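Local coordinates for BILBO1_N domain-containing protein (Trypanosoma brucei equiperdum, PDB 7A1I) that is of unknown function but carries a BILBO1-type N-terminal domain of the ubiquitin clan, which probably serves in protein-protein binding, at residues 10-15 against 54-59; 85-88 against 94-97. All coordinates share one frame; numbering follows the deposited sequence.

Contact 1. Residues 10-15 against 54-59; sequences VATDCD and RAFAVN
R54 and D15 carry the charged half of this contact. NH2 of R54 donates to D15 OD1 at 2.7 Å along a nearly straight line (169°), with the oxygen lying in the guanidinium plane. NH1 of R54 also donates to D15 OD1, but at 3.3 Å this second bond is weak. The salt bridge therefore converges on one carboxylate oxygen, with the two flat groups turned 32° apart. The arginine chain is extended from CG to NE, which is how its head reaches from the loop to the end of the strand.

Two waters flank the bridge. One accepts from D15 N (2.9 Å), takes a weak bond from R54 NH2 and donates to D13 OD2, although other acceptors compete for its protons; the other donates to D15 OD2 (2.7 Å) and takes a weak bond from R54 NH1.

In this ubiquitin-like, beta-grasp domain, strand 6-14 turns at D15 into strand 17-25, while residues 54-59 lie in the link from helix 32-50 to strand 60-65.

Further in, the contact is van der Waals. T12 meets the edge of the F56 ring: OG1 of T12 lies near the ring plane, 3.4 Å from F56 CE1, and CG2 of T12 comes to 3.7 Å from the same carbon. OG1 also hydrogen-bonds L88 O, which ties the hydroxyl to the neighbouring strand. On the helix side F56 meets the F43 ring, and N44 OD1 accepts from F56 N.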
loop_
_atom_site.group_PDB
_atom_site.type_symbol
_atom_site.label_atom_id
_atom_site.label_comp_id
_atom_site.label_asym_id
_atom_site.label_seq_id
_atom_site.Cartn_x
_atom_site.Cartn_y
_atom_site.Cartn_z
ATOM N N VAL A 10 -1.494 0.972 -3.232
ATOM C CA VAL A 10 -0.877 0.598 -1.968
ATOM C C VAL A 10 -1.985 0.097 -1.059
ATOM O O VAL A 10 -2.981 0.803 -0.857
ATOM C CB VAL A 10 -0.153 1.774 -1.312
ATOM C CG1 VAL A 10 0.529 1.317 -0.043
ATOM C CG2 VAL A 10 0.887 2.366 -2.310
ATOM N N ALA A 11 -1.850 -1.131 -0.555
ATOM C CA ALA A 11 -2.909 -1.700 0.287
ATOM C C ALA A 11 -2.314 -2.103 1.630
ATOM O O ALA A 11 -1.089 -2.200 1.783
ATOM C CB ALA A 11 -3.596 -2.898 -0.388
ATOM N N THR A 12 -3.193 -2.244 2.621
ATOM C CA THR A 12 -2.790 -2.642 3.971
ATOM C C THR A 12 -4.026 -3.148 4.712
ATOM O O THR A 12 -5.150 -3.017 4.233
ATOM C CB THR A 12 -2.107 -1.483 4.726
ATOM O OG1 THR A 12 -1.370 -1.977 5.863
ATOM C CG2 THR A 12 -3.100 -0.419 5.168
ATOM N N ASP A 13 -3.801 -3.714 5.894
ATOM C CA ASP A 13 -4.873 -4.273 6.709
ATOM C C ASP A 13 -5.421 -3.240 7.689
ATOM O O ASP A 13 -4.667 -2.547 8.370
ATOM C CB ASP A 13 -4.358 -5.495 7.472
ATOM C CG ASP A 13 -5.450 -6.211 8.254
ATOM O OD1 ASP A 13 -6.036 -7.175 7.711
ATOM O OD2 ASP A 13 -5.706 -5.828 9.421
ATOM N N CYS A 14 -6.743 -3.159 7.781
ATOM C CA CYS A 14 -7.423 -2.278 8.726
ATOM C C CYS A 14 -8.491 -3.111 9.429
ATOM O O CYS A 14 -9.549 -3.409 8.855
ATOM C CB CYS A 14 -8.009 -1.059 8.029
ATOM S SG CYS A 14 -8.742 0.128 9.174
ATOM N N ASP A 15 -8.162 -3.525 10.655
ATOM C CA ASP A 15 -9.044 -4.295 11.530
ATOM C C ASP A 15 -9.623 -5.516 10.824
ATOM O O ASP A 15 -10.799 -5.858 10.982
ATOM C CB ASP A 15 -10.148 -3.402 12.087
ATOM C CG ASP A 15 -9.683 -2.594 13.283
ATOM O OD1 ASP A 15 -8.489 -2.711 13.643
ATOM O OD2 ASP A 15 -10.496 -1.840 13.858
ATOM N N ARG A 54 -4.948 3.870 17.235
ATOM C CA ARG A 54 -3.545 3.507 17.086
ATOM C C ARG A 54 -2.975 4.082 15.791
ATOM O O ARG A 54 -3.687 4.304 14.810
ATOM C CB ARG A 54 -3.364 1.992 17.113
ATOM C CG ARG A 54 -3.849 1.286 15.872
ATOM C CD ARG A 54 -3.771 -0.231 16.031
ATOM N NE ARG A 54 -4.288 -0.910 14.845
ATOM C CZ ARG A 54 -5.551 -1.298 14.708
ATOM N NH1 ARG A 54 -6.421 -1.079 15.686
ATOM N NH2 ARG A 54 -5.944 -1.900 13.591
ATOM N N ALA A 55 -1.676 4.333 15.805
ATOM C CA ALA A 55 -1.001 4.881 14.640
ATOM C C ALA A 55 -0.732 3.795 13.601
ATOM O O ALA A 55 -0.612 2.611 13.927
ATOM C CB ALA A 55 0.317 5.538 15.050
ATOM N N PHE A 56 -0.698 4.203 12.332
ATOM C CA PHE A 56 -0.265 3.323 11.259
ATOM C C PHE A 56 1.239 3.451 11.043
ATOM O O PHE A 56 1.778 4.561 10.998
ATOM C CB PHE A 56 -1.006 3.642 9.955
ATOM C CG PHE A 56 -0.485 2.869 8.784
ATOM C CD1 PHE A 56 -0.992 1.605 8.485
ATOM C CD2 PHE A 56 0.529 3.398 7.984
ATOM C CE1 PHE A 56 -0.489 0.882 7.415
ATOM C CE2 PHE A 56 1.025 2.692 6.920
ATOM C CZ PHE A 56 0.517 1.426 6.628
ATOM N N ALA A 57 1.915 2.316 10.867
ATOM C CA ALA A 57 3.319 2.344 10.470
ATOM C C ALA A 57 3.649 1.107 9.644
ATOM O O ALA A 57 3.019 0.053 9.786
ATOM C CB ALA A 57 4.254 2.425 11.680
ATOM N N VAL A 58 4.653 1.240 8.782
ATOM C CA VAL A 58 5.126 0.141 7.946
ATOM C C VAL A 58 6.342 -0.495 8.597
ATOM O O VAL A 58 7.305 0.208 8.946
ATOM C CB VAL A 58 5.466 0.628 6.526
ATOM C CG1 VAL A 58 6.028 -0.517 5.680
ATOM C CG2 VAL A 58 4.240 1.214 5.871
ATOM N N ASN A 59 6.319 -1.825 8.770
ATOM C CA ASN A 59 7.556 -2.509 9.130
ATOM C C ASN A 59 8.061 -3.463 8.047
ATOM O O ASN A 59 9.185 -3.967 8.174
ATOM C CB ASN A 59 7.441 -3.217 10.504
ATOM C CG ASN A 59 6.531 -4.430 10.503
ATOM O OD1 ASN A 59 5.647 -4.574 9.666
ATOM N ND2 ASN A 59 6.734 -5.301 11.488
HETATM O O HOH W 1 -5.364 -4.137 11.272
HETATM O O HOH W 2 -9.750 -0.837 16.297
#

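Contact 2. Residues 85-88 against 94-97; sequences QVYL and LDIP
Two groups grip D95 OD1: the hydroxyl of Y87 donates to it at a short 2.6 Å, and the ammonium group of K18 forms a salt bridge with it. The tyrosine comes in on the syn lone pair of OD1, the side of the other carboxylate oxygen, so OD2 of D95 also lies close, 3.1 Å from Y87 OH. K18 NZ bonds to Y87 OH as well and to I96 O, so one lysine braces both partners; its charge would be expected to hold the carboxylate in its ionised form.

The carboxylate stands beyond the edge of the phenol ring, its CG in the ring plane, while its own plane is twisted 62° from that of the ring. With CG of Y87 anti to the backbone N (chi1 -168°), the ring reaches out from the strand to the aspartate, which approaches from the opposite direction. OD2 of D95 takes a bond from a water at 2.7 Å; that water also lies 2.9 Å from L88 O and bridges to it, although other acceptors compete for its protons.

The contact joins strand 84-89 to the loop that leads on to strand 104-105. Y87 is flanked there by V62 of strand 60-65 and D13 of strand 6-14, with the F89 ring set edge-to-face against it, whereas L88 points away from the loop, packing on L36 and S39 of helix 32-50.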
loop_
_atom_site.group_PDB
_atom_site.type_symbol
_atom_site.label_atom_id
_atom_site.label_comp_id
_atom_site.label_asym_id
_atom_site.label_seq_id
_atom_site.Cartn_x
_atom_site.Cartn_y
_atom_site.Cartn_z
ATOM N N GLN A 85 0.957 -2.946 -7.654
ATOM C CA GLN A 85 0.208 -3.108 -6.412
ATOM C C GLN A 85 1.215 -3.367 -5.299
ATOM O O GLN A 85 1.957 -4.358 -5.338
ATOM C CB GLN A 85 -0.812 -4.253 -6.489
ATOM C CG GLN A 85 -1.572 -4.457 -5.187
ATOM C CD GLN A 85 -2.597 -3.334 -4.911
ATOM O OE1 GLN A 85 -3.507 -3.102 -5.708
ATOM N NE2 GLN A 85 -2.424 -2.629 -3.802
ATOM N N VAL A 86 1.238 -2.480 -4.331
ATOM C CA VAL A 86 2.072 -2.604 -3.145
ATOM C C VAL A 86 1.218 -3.052 -1.972
ATOM O O VAL A 86 0.024 -2.710 -1.878
ATOM C CB VAL A 86 2.767 -1.260 -2.855
ATOM C CG1 VAL A 86 3.464 -1.282 -1.497
ATOM C CG2 VAL A 86 3.809 -0.990 -3.956
ATOM N N TYR A 87 1.826 -3.830 -1.070
ATOM C CA TYR A 87 1.193 -4.203 0.189
ATOM C C TYR A 87 2.136 -3.867 1.332
ATOM O O TYR A 87 3.313 -4.246 1.301
ATOM C CB TYR A 87 0.825 -5.698 0.242
ATOM C CG TYR A 87 -0.078 -6.037 1.405
ATOM C CD1 TYR A 87 0.431 -6.593 2.584
ATOM C CD2 TYR A 87 -1.452 -5.819 1.321
ATOM C CE1 TYR A 87 -0.418 -6.908 3.652
ATOM C CE2 TYR A 87 -2.301 -6.120 2.386
ATOM C CZ TYR A 87 -1.785 -6.652 3.541
ATOM O OH TYR A 87 -2.637 -6.968 4.581
ATOM N N LEU A 88 1.604 -3.193 2.354
ATOM C CA LEU A 88 2.364 -2.762 3.521
ATOM C C LEU A 88 1.982 -3.608 4.728
ATOM O O LEU A 88 0.795 -3.701 5.080
ATOM C CB LEU A 88 2.130 -1.279 3.818
ATOM C CG LEU A 88 2.449 -0.353 2.644
ATOM C CD1 LEU A 88 2.188 1.115 3.004
ATOM C CD2 LEU A 88 3.896 -0.558 2.160
ATOM N N LEU A 94 -2.321 -8.786 13.219
ATOM C CA LEU A 94 -2.655 -10.088 12.649
ATOM C C LEU A 94 -3.059 -9.882 11.197
ATOM O O LEU A 94 -4.064 -9.215 10.916
ATOM C CB LEU A 94 -3.775 -10.767 13.431
ATOM C CG LEU A 94 -4.149 -12.184 12.969
ATOM C CD1 LEU A 94 -2.994 -13.178 13.097
ATOM C CD2 LEU A 94 -5.377 -12.686 13.751
ATOM N N ASP A 95 -2.234 -10.355 10.275
ATOM C CA ASP A 95 -2.437 -10.103 8.853
ATOM C C ASP A 95 -2.871 -11.413 8.186
ATOM O O ASP A 95 -2.051 -12.294 7.913
ATOM C CB ASP A 95 -1.169 -9.493 8.259
ATOM C CG ASP A 95 -1.460 -8.536 7.126
ATOM O OD1 ASP A 95 -2.298 -8.863 6.263
ATOM O OD2 ASP A 95 -0.896 -7.415 7.140
ATOM N N ILE A 96 -4.177 -11.574 7.994
ATOM C CA ILE A 96 -4.719 -12.775 7.376
ATOM C C ILE A 96 -4.975 -12.464 5.906
ATOM O O ILE A 96 -5.505 -11.394 5.587
ATOM C CB ILE A 96 -5.983 -13.253 8.105
ATOM C CG1 ILE A 96 -5.628 -13.649 9.538
ATOM C CG2 ILE A 96 -6.633 -14.463 7.398
ATOM C CD1 ILE A 96 -6.827 -14.024 10.378
ATOM N N PRO A 97 -4.613 -13.356 4.989
ATOM C CA PRO A 97 -4.837 -13.086 3.564
ATOM C C PRO A 97 -6.315 -12.912 3.239
ATOM O O PRO A 97 -7.170 -13.671 3.696
ATOM C CB PRO A 97 -4.250 -14.324 2.875
ATOM C CG PRO A 97 -3.222 -14.827 3.846
ATOM C CD PRO A 97 -3.815 -14.577 5.201
HETATM O O HOH W 3 -1.207 -4.765 6.855
#

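Both contacts join a loop to the central sheet, on strands 6-14 and 84-89, which run parallel as neighbours. Contact 1 grades from buried to exposed: a ring edge against a threonine, both buried between sheet and helix, then a water-bridged ion pair at the strand end. Contact 2 is smaller and polar at its heart, a partly exposed carboxylate meeting a buried tyrosine. The two are stitched together directly, A11 N probably bonding V86 O at 2.8 Å, while CD1 of L88 packs on V10 CG1 and V58 CG2. K18 of strand 17-25 is common to both surroundings, pairing with D13 beside contact 1 and with D95 in contact 2.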